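Local coordinates for Cj0977 (Campylobacter jejuni, PDB 3BNV), which is of unknown function but adopts a hot-dog fold and serves Campylobacter jejuni as a sigma28-regulated, nonflagellar virulence protein, at residues A98-K101 against L102-L106; G127-E131 against I132-E136. All coordinates share one frame; numbering follows the deposited sequence.

Overall arrangement
Coming from the N terminus, the chain finishes strand 87-96, passes through the loop that holds interaction 1, and enters strand 105-112. Strand 120-129 follows, and interaction 2 is the hairpin turn that hands it on to strand 132-143. The two contacts are in series, with neither enclosing the other, and each closes its own short turn. Their centres are nevertheless only about 9 Å apart, because strands 105-112 and 120-129 are neighbours in the antiparallel sheet of the hot-dog fold. The methyl CE of Met134 packs against the carbonyls of Ala98 and Pro99, and Asp104 lies against Val129, tying loop 98-104 to the hairpin end.

Interaction 1: A98-K101 against L102-L106; sequences APLK and LGDVL
Leu102 follows Lys101 as the first of the two central residues of a type II beta turn that runs from Lys101 to Asp104. Its side chain leads off the outer side of the bend. Gly103 takes the second central position with a positive phi of 106°, a backbone angle that glycine adopts readily and that this place in a type II turn requires. Asp104 then closes the turn: its N donates to O of Lys101 at 2.9 Å. The same residue reaches back with its carboxylate, CG lying beside its own backbone N and anti to its carbonyl carbon (chi1 -81°). This swings OD2 of Asp104 to N of Lys101, 3.1 Å away, and the N-H comes in from above the carboxylate plane, 45° out of it. CB of Lys101 also touches OD2 of Asp104, at 3.6 Å. Val105 begins the strand, turning away from the loop and packing on Tyr12. Leu106 points back into the bend, where its CB meets CD2 of Leu100 at 3.8 Å, the two side chains crossing at about a right angle. Ile70 of helix 67-82 touches both leucines, so this side of the loop belongs to the interior between sheet and helix. The hydroxyl of Thr53 also bonds N of Gly103 and O of Asp104. Asp104 thus grips both the N-H and the carbonyl of Lys101, and the nearby carboxylate would be expected to polarise that N-H, reinforcing a turn whose central residues are exposed.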
loop_
_atom_site.group_PDB
_atom_site.type_symbol
_atom_site.label_atom_id
_atom_site.label_comp_id
_atom_site.label_asym_id
_atom_site.label_seq_id
_atom_site.Cartn_x
_atom_site.Cartn_y
_atom_site.Cartn_z
ATOM N N ALA A 98 -14.042 -5.685 -1.133
ATOM C CA ALA A 98 -14.503 -5.269 -2.445
ATOM C C ALA A 98 -13.577 -4.178 -2.928
ATOM O O ALA A 98 -13.092 -3.372 -2.133
ATOM C CB ALA A 98 -15.893 -4.764 -2.352
ATOM N N PRO A 99 -13.320 -4.130 -4.238
ATOM C CA PRO A 99 -12.405 -3.092 -4.719
ATOM C C PRO A 99 -13.115 -1.778 -4.853
ATOM O O PRO A 99 -14.315 -1.744 -5.052
ATOM C CB PRO A 99 -12.026 -3.600 -6.097
ATOM C CG PRO A 99 -13.262 -4.318 -6.547
ATOM C CD PRO A 99 -13.831 -4.978 -5.330
ATOM N N LEU A 100 -12.369 -0.689 -4.736
ATOM C CA LEU A 100 -12.913 0.647 -4.966
ATOM C C LEU A 100 -13.066 0.957 -6.452
ATOM O O LEU A 100 -12.406 0.349 -7.298
ATOM C CB LEU A 100 -12.038 1.706 -4.313
ATOM C CG LEU A 100 -12.486 1.957 -2.874
ATOM C CD1 LEU A 100 -12.245 0.739 -2.017
ATOM C CD2 LEU A 100 -11.770 3.143 -2.282
ATOM N N LYS A 101 -13.945 1.910 -6.740
ATOM C CA LYS A 101 -14.227 2.358 -8.069
ATOM C C LYS A 101 -13.844 3.837 -8.131
ATOM O O LYS A 101 -14.089 4.576 -7.176
ATOM C CB LYS A 101 -15.728 2.158 -8.333
ATOM C CG LYS A 101 -16.201 2.642 -9.679
ATOM C CD LYS A 101 -17.012 1.588 -10.414
ATOM C CE LYS A 101 -18.500 1.686 -10.147
ATOM N NZ LYS A 101 -19.213 0.550 -10.797
ATOM N N LEU A 102 -13.240 4.272 -9.241
ATOM C CA LEU A 102 -12.885 5.687 -9.394
ATOM C C LEU A 102 -14.103 6.560 -9.144
ATOM O O LEU A 102 -15.158 6.320 -9.711
ATOM C CB LEU A 102 -12.319 5.962 -10.786
ATOM C CG LEU A 102 -11.979 7.402 -11.148
ATOM C CD1 LEU A 102 -11.008 8.018 -10.188
ATOM C CD2 LEU A 102 -11.404 7.439 -12.520
ATOM N N GLY A 103 -13.950 7.562 -8.292
ATOM C CA GLY A 103 -15.073 8.389 -7.861
ATOM C C GLY A 103 -15.517 8.096 -6.430
ATOM O O GLY A 103 -16.169 8.912 -5.785
ATOM N N ASP A 104 -15.193 6.912 -5.935
ATOM C CA ASP A 104 -15.529 6.568 -4.561
ATOM C C ASP A 104 -14.680 7.375 -3.594
ATOM O O ASP A 104 -13.518 7.667 -3.879
ATOM C CB ASP A 104 -15.294 5.074 -4.286
ATOM C CG ASP A 104 -16.443 4.210 -4.769
ATOM O OD1 ASP A 104 -17.539 4.761 -4.996
ATOM O OD2 ASP A 104 -16.256 2.981 -4.901
ATOM N N VAL A 105 -15.249 7.734 -2.449
ATOM C CA VAL A 105 -14.405 8.168 -1.367
ATOM C C VAL A 105 -14.449 7.183 -0.205
ATOM O O VAL A 105 -15.497 6.793 0.272
ATOM C CB VAL A 105 -14.635 9.652 -0.948
ATOM C CG1 VAL A 105 -15.700 10.273 -1.757
ATOM C CG2 VAL A 105 -14.894 9.781 0.547
ATOM N N LEU A 106 -13.274 6.764 0.220
ATOM C CA LEU A 106 -13.134 5.815 1.289
ATOM C C LEU A 106 -13.005 6.545 2.619
ATOM O O LEU A 106 -12.267 7.534 2.745
ATOM C CB LEU A 106 -11.889 4.997 1.033
ATOM C CG LEU A 106 -11.477 3.939 2.043
ATOM C CD1 LEU A 106 -12.448 2.770 1.995
ATOM C CD2 LEU A 106 -10.082 3.495 1.676
#

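Interaction 2: G127-E131 against I132-E136; sequences GHVKE and IKMFE
The His128 ring leans obliquely across the backbone of the partner strand where Ile132 joins Lys133, its CD2 3.4 Å from N of Lys133 and its NE2 3.7 Å from CB of the same lysine. Chi1 of -80° sets CG beside the histidine's own backbone N and tips the ring across to the neighbouring strand. Lys133 runs the other way, bending at chi3 to carry NZ to Glu136, where it forms a salt bridge with OE1 at 2.8 Å; Tyr97 also bonds OE1 through its hydroxyl. His128 and Lys133 share one face of the sheet; Val129 and Phe135 lie on the other, where Phe135 meets Ile70 and Ala74 of helix 67-82. CG2 of Val129 packs on CG of selenomethionine Met134 at 3.7 Å. Val129 and Ile132 are joined by hydrogen bonds both ways round the type II' turn, with N of Val129 3.0 Å from O of Ile132. Farther down the hairpin lies a classic beta bulge, in which Met134 and Phe135 both face Gly127. N of Gly127 donates to O of Phe135 at 2.7 Å, while O of Gly127 accepts from N of Met134 at 2.8 Å and from N of Phe135. One carbonyl therefore serves two successive N-H groups, the first bond strong and the second weak, and so takes up the extra residue unequally.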
loop_
_atom_site.group_PDB
_atom_site.type_symbol
_atom_site.label_atom_id
_atom_site.label_comp_id
_atom_site.label_asym_id
_atom_site.label_seq_id
_atom_site.Cartn_x
_atom_site.Cartn_y
_atom_site.Cartn_z
ATOM N N GLY A 127 -12.404 0.348 6.714
ATOM C CA GLY A 127 -12.710 1.312 5.644
ATOM C C GLY A 127 -14.127 1.161 5.085
ATOM O O GLY A 127 -14.611 0.047 4.868
ATOM N N HIS A 128 -14.797 2.279 4.840
ATOM C CA HIS A 128 -16.141 2.264 4.312
ATOM C C HIS A 128 -16.238 3.098 3.042
ATOM O O HIS A 128 -15.573 4.125 2.924
ATOM C CB HIS A 128 -17.114 2.879 5.318
ATOM C CG HIS A 128 -17.528 1.946 6.403
ATOM N ND1 HIS A 128 -16.873 1.877 7.614
ATOM C CD2 HIS A 128 -18.529 1.038 6.465
ATOM C CE1 HIS A 128 -17.461 0.974 8.379
ATOM N NE2 HIS A 128 -18.465 0.449 7.706
ATOM N N VAL A 129 -17.077 2.670 2.102
ATOM C CA VAL A 129 -17.585 3.594 1.107
ATOM C C VAL A 129 -19.060 3.729 1.385
ATOM O O VAL A 129 -19.810 2.762 1.266
ATOM C CB VAL A 129 -17.431 3.139 -0.379
ATOM C CG1 VAL A 129 -18.093 4.155 -1.267
ATOM C CG2 VAL A 129 -15.961 2.977 -0.789
ATOM N N LYS A 130 -19.481 4.943 1.716
ATOM C CA LYS A 130 -20.831 5.203 2.235
ATOM C C LYS A 130 -21.086 4.230 3.377
ATOM O O LYS A 130 -20.320 4.218 4.335
ATOM C CB LYS A 130 -21.908 5.088 1.170
ATOM C CG LYS A 130 -21.611 5.801 -0.126
ATOM C CD LYS A 130 -22.303 7.121 -0.214
ATOM C CE LYS A 130 -22.335 7.592 -1.666
ATOM N NZ LYS A 130 -23.409 6.938 -2.482
ATOM N N GLU A 131 -22.130 3.408 3.297
ATOM C CA GLU A 131 -22.394 2.462 4.384
ATOM C C GLU A 131 -21.797 1.060 4.244
ATOM O O GLU A 131 -22.063 0.188 5.059
ATOM C CB GLU A 131 -23.879 2.308 4.718
ATOM C CG GLU A 131 -24.943 2.586 3.643
ATOM C CD GLU A 131 -24.529 2.256 2.229
ATOM O OE1 GLU A 131 -23.553 2.868 1.750
ATOM O OE2 GLU A 131 -25.207 1.431 1.581
ATOM N N ILE A 132 -20.995 0.827 3.226
ATOM C CA ILE A 132 -20.486 -0.503 2.987
ATOM C C ILE A 132 -19.051 -0.656 3.492
ATOM O O ILE A 132 -18.168 0.116 3.128
ATOM C CB ILE A 132 -20.567 -0.822 1.471
ATOM C CG1 ILE A 132 -22.026 -0.910 1.030
ATOM C CG2 ILE A 132 -19.839 -2.114 1.110
ATOM C CD1 ILE A 132 -22.150 -1.025 -0.477
ATOM N N LYS A 133 -18.827 -1.644 4.347
ATOM C CA LYS A 133 -17.480 -1.932 4.808
ATOM C C LYS A 133 -16.695 -2.626 3.687
ATOM O O LYS A 133 -17.062 -3.688 3.223
ATOM C CB LYS A 133 -17.517 -2.782 6.080
ATOM C CG LYS A 133 -16.140 -3.099 6.632
ATOM C CD LYS A 133 -16.177 -4.283 7.593
ATOM C CE LYS A 133 -16.584 -3.844 8.995
ATOM N NZ LYS A 133 -16.098 -4.724 10.131
HETATM N N MSE A 134 -15.618 -1.997 3.248
HETATM C CA MSE A 134 -14.836 -2.433 2.089
HETATM C C MSE A 134 -13.516 -3.082 2.508
HETATM O O MSE A 134 -12.940 -3.898 1.778
HETATM C CB MSE A 134 -14.401 -1.212 1.259
HETATM C CG MSE A 134 -15.495 -0.307 0.787
HETATM SE SE MSE A 134 -16.821 -1.067 -0.479
HETATM C CE MSE A 134 -15.771 -0.946 -2.167
ATOM N N PHE A 135 -13.000 -2.646 3.647
ATOM C CA PHE A 135 -11.676 -3.021 4.039
ATOM C C PHE A 135 -11.575 -3.138 5.557
ATOM O O PHE A 135 -12.178 -2.355 6.313
ATOM C CB PHE A 135 -10.656 -2.002 3.480
ATOM C CG PHE A 135 -9.284 -2.129 4.056
ATOM C CD1 PHE A 135 -8.343 -2.963 3.469
ATOM C CD2 PHE A 135 -8.922 -1.416 5.175
ATOM C CE1 PHE A 135 -7.025 -3.096 3.993
ATOM C CE2 PHE A 135 -7.606 -1.537 5.714
ATOM C CZ PHE A 135 -6.660 -2.388 5.115
ATOM N N GLU A 136 -10.799 -4.117 5.990
ATOM C CA GLU A 136 -10.604 -4.365 7.416
ATOM C C GLU A 136 -9.162 -4.875 7.596
ATOM O O GLU A 136 -8.694 -5.718 6.827
ATOM C CB GLU A 136 -11.650 -5.381 7.891
ATOM C CG GLU A 136 -11.795 -5.530 9.386
ATOM C CD GLU A 136 -13.225 -5.880 9.833
ATOM O OE1 GLU A 136 -14.079 -6.295 9.006
ATOM O OE2 GLU A 136 -13.495 -5.730 11.041
#